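Local coordinates for ARF GTPase-activating protein GIT1 (Rattus norvegicus, PDB 6IUH) that probably acts as an ARF GTPase-activating scaffold, whose C-terminal focal adhesion targeting-like four-helix bundle probably docks partners such as paxillin, at residues P8-T13 and S58-R63. Sequence-based numbering, arbitrary orientation.
Sequences PGLPST and SLFPKR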
ATOM      1  N   PRO A   8      22.372   5.917  11.041  1.00 56.92           N
ATOM      2  CA  PRO A   8      21.411   5.257  10.152  1.00 55.96           C
ATOM      3  C   PRO A   8      21.479   5.772   8.716  1.00 57.02           C
ATOM      4  O   PRO A   8      21.418   6.980   8.491  1.00 62.82           O
ATOM      5  CB  PRO A   8      20.062   5.601  10.788  1.00 54.24           C
ATOM      6  CG  PRO A   8      20.370   5.737  12.239  1.00 53.94           C
ATOM      7  CD  PRO A   8      21.751   6.340  12.309  1.00 59.69           C
ATOM      8  N   GLY A   9      21.608   4.857   7.762  1.00 55.76           N
ATOM      9  CA  GLY A   9      21.613   5.206   6.353  1.00 56.26           C
ATOM     10  C   GLY A   9      20.571   4.414   5.586  1.00 52.89           C
ATOM     11  O   GLY A   9      19.512   4.091   6.123  1.00 60.50           O
ATOM     12  N   LEU A  10      20.868   4.097   4.330  1.00 38.47           N
ATOM     13  CA  LEU A  10      19.967   3.279   3.527  1.00 34.79           C
ATOM     14  C   LEU A  10      20.028   1.816   3.949  1.00 33.52           C
ATOM     15  O   LEU A  10      21.110   1.274   4.169  1.00 37.97           O
ATOM     16  CB  LEU A  10      20.294   3.406   2.039  1.00 36.80           C
ATOM     17  CG  LEU A  10      19.685   4.596   1.300  1.00 38.64           C
ATOM     18  CD1 LEU A  10      20.022   4.516  -0.174  1.00 41.42           C
ATOM     19  CD2 LEU A  10      18.180   4.632   1.499  1.00 38.14           C
ATOM     20  N   PRO A  11      18.858   1.174   4.061  1.00 34.53           N
ATOM     21  CA  PRO A  11      18.763  -0.243   4.423  1.00 32.55           C
ATOM     22  C   PRO A  11      19.234  -1.148   3.293  1.00 30.70           C
ATOM     23  O   PRO A  11      19.330  -0.694   2.155  1.00 32.87           O
ATOM     24  CB  PRO A  11      17.270  -0.433   4.686  1.00 34.43           C
ATOM     25  CG  PRO A  11      16.623   0.579   3.804  1.00 31.81           C
ATOM     26  CD  PRO A  11      17.533   1.770   3.823  1.00 33.32           C
ATOM     27  N   SER A  12      19.517  -2.409   3.602  1.00 31.71           N
ATOM     28  CA  SER A  12      19.944  -3.364   2.586  1.00 37.16           C
ATOM     29  C   SER A  12      18.786  -3.726   1.661  1.00 35.22           C
ATOM     30  O   SER A  12      17.623  -3.674   2.064  1.00 30.87           O
ATOM     31  CB  SER A  12      20.507  -4.627   3.238  1.00 42.68           C
ATOM     32  OG  SER A  12      19.503  -5.313   3.964  1.00 43.04           O
ATOM     33  N   THR A  13      19.107  -4.095   0.426  1.00 36.06           N
ATOM     34  CA  THR A  13      18.084  -4.487  -0.540  1.00 36.44           C
ATOM     35  C   THR A  13      17.285  -5.687  -0.040  1.00 35.23           C
ATOM     36  O   THR A  13      16.080  -5.775  -0.267  1.00 35.40           O
ATOM     37  CB  THR A  13      18.696  -4.829  -1.911  1.00 48.42           C
ATOM     38  OG1 THR A  13      19.742  -5.793  -1.742  1.00 67.47           O
ATOM     39  CG2 THR A  13      19.263  -3.580  -2.565  1.00 39.83           C
ATOM     40  N   SER A  58      10.416   2.198   8.946  1.00 31.24           N
ATOM     41  CA  SER A  58      11.423   2.205  10.003  1.00 31.36           C
ATOM     42  C   SER A  58      12.793   1.730   9.516  1.00 28.82           C
ATOM     43  O   SER A  58      13.792   1.889  10.215  1.00 32.60           O
ATOM     44  CB  SER A  58      10.963   1.339  11.181  1.00 37.83           C
ATOM     45  OG  SER A  58      10.891  -0.027  10.816  1.00 47.55           O
ATOM     46  N   LEU A  59      12.838   1.147   8.320  1.00 28.05           N
ATOM     47  CA  LEU A  59      14.103   0.727   7.720  1.00 31.41           C
ATOM     48  C   LEU A  59      14.947   1.928   7.322  1.00 36.61           C
ATOM     49  O   LEU A  59      16.173   1.837   7.208  1.00 34.03           O
ATOM     50  CB  LEU A  59      13.859  -0.147   6.489  1.00 26.41           C
ATOM     51  CG  LEU A  59      13.294  -1.550   6.684  1.00 32.82           C
ATOM     52  CD1 LEU A  59      13.203  -2.243   5.337  1.00 33.48           C
ATOM     53  CD2 LEU A  59      14.161  -2.346   7.646  1.00 37.06           C
ATOM     54  N   PHE A  60      14.277   3.052   7.103  1.00 32.65           N
ATOM     55  CA  PHE A  60      14.926   4.261   6.617  1.00 28.55           C
ATOM     56  C   PHE A  60      15.180   5.233   7.766  1.00 29.30           C
ATOM     57  O   PHE A  60      14.506   5.164   8.794  1.00 30.14           O
ATOM     58  CB  PHE A  60      14.068   4.903   5.523  1.00 26.61           C
ATOM     59  CG  PHE A  60      13.893   4.033   4.309  1.00 30.21           C
ATOM     60  CD1 PHE A  60      12.872   3.095   4.250  1.00 30.86           C
ATOM     61  CD2 PHE A  60      14.758   4.143   3.232  1.00 30.34           C
ATOM     62  CE1 PHE A  60      12.712   2.290   3.136  1.00 31.85           C
ATOM     63  CE2 PHE A  60      14.605   3.341   2.114  1.00 25.56           C
ATOM     64  CZ  PHE A  60      13.580   2.411   2.067  1.00 33.25           C
ATOM     65  N   PRO A  61      16.172   6.126   7.606  1.00 26.68           N
ATOM     66  CA  PRO A  61      16.500   7.092   8.660  1.00 28.86           C
ATOM     67  C   PRO A  61      15.301   7.945   9.048  1.00 35.83           C
ATOM     68  O   PRO A  61      14.409   8.150   8.223  1.00 33.95           O
ATOM     69  CB  PRO A  61      17.592   7.955   8.021  1.00 25.81           C
ATOM     70  CG  PRO A  61      18.210   7.076   6.996  1.00 24.41           C
ATOM     71  CD  PRO A  61      17.090   6.235   6.459  1.00 25.28           C
ATOM     72  N   LYS A  62      15.281   8.420  10.289  1.00 41.84           N
ATOM     73  CA  LYS A  62      14.214   9.294  10.758  1.00 45.51           C
ATOM     74  C   LYS A  62      14.132  10.535   9.878  1.00 45.45           C
ATOM     75  O   LYS A  62      13.044  11.019   9.570  1.00 47.40           O
ATOM     76  CB  LYS A  62      14.441   9.676  12.224  1.00 48.67           C
ATOM     77  CG  LYS A  62      14.123   8.555  13.205  1.00 57.29           C
ATOM     78  CD  LYS A  62      15.101   8.527  14.373  1.00 62.70           C
ATOM     79  CE  LYS A  62      15.148   9.859  15.105  1.00 63.29           C
ATOM     80  NZ  LYS A  62      16.108   9.827  16.245  1.00 69.97           N
ATOM     81  N   ARG A  63      15.292  11.035   9.467  1.00 38.10           N
ATOM     82  CA  ARG A  63      15.357  12.141   8.521  1.00 33.95           C
ATOM     83  C   ARG A  63      16.217  11.753   7.324  1.00 27.27           C
ATOM     84  O   ARG A  63      17.425  11.974   7.329  1.00 28.17           O
ATOM     85  CB  ARG A  63      15.907  13.394   9.197  1.00 36.92           C
ATOM     86  CG  ARG A  63      15.106  13.820  10.413  1.00 41.45           C
ATOM     87  CD  ARG A  63      15.710  15.040  11.083  1.00 52.41           C
ATOM     88  NE  ARG A  63      17.097  14.825  11.484  1.00 56.96           N
ATOM     89  CZ  ARG A  63      17.464  14.279  12.638  1.00 56.46           C
ATOM     90  NH1 ARG A  63      18.751  14.124  12.921  1.00 58.57           N
ATOM     91  NH2 ARG A  63      16.546  13.884  13.510  1.00 58.40           N
TER
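Pro-11 lies across one face of the Phe-60 ring, a CH-pi contact that illustrates how a proline-bearing lead-in can pack on an inter-helix loop with no hydrogen bond between the two. Pro-11 CG stands 4.0 Å from the centroid of the Phe-60 ring, 16° off the normal and shifted toward the rim, and the two side chains cross at about a right angle. Pro-11 CD sits beside it, 3.7 Å from Phe-60 CD2. With chi1 at -63°, CG of Phe-60 lies anti to its carbonyl carbon and beside the backbone N, which places the ring against Pro-11. Leu-10 arrives from another direction: its CD2 methyl meets the ring edge near the ring plane, 3.9 Å from Phe-60 CE2. Pro-11 CB also lies 3.9 Å from Leu-59 CB and 3.6 Å from Leu-59 O. Farther along, Pro-61 in turn sets its ring carbons against backbone oxygens of 8-13. Pro-61 CD lies 3.3 Å from Gly-9 O, while Pro-61 CG is 3.5 Å from Pro-8 O.

The segments join the lead-in to helix 13-35 with the loop between helices 42-57 and 67-87, at one end of the four-helix bundle. Phe-60 reaches inward to Leu-122 and Thr-126 of helix 101-128 and to Val-69 and Leu-73 of helix 67-87. Cut back to an alanine, Phe-60 would probably leave Pro-11 without its aromatic face and Leu-10 without its edge partner, opening a gap beside these helices. Just beyond the packing, Ser-12 N-caps helix 13-35 through its OG and the amide of Asp-15. Because apolar and CH contacts are less directional than hydrogen bonds, the fit between the segments probably depends on matching shapes and on burial of the Phe-60 ring.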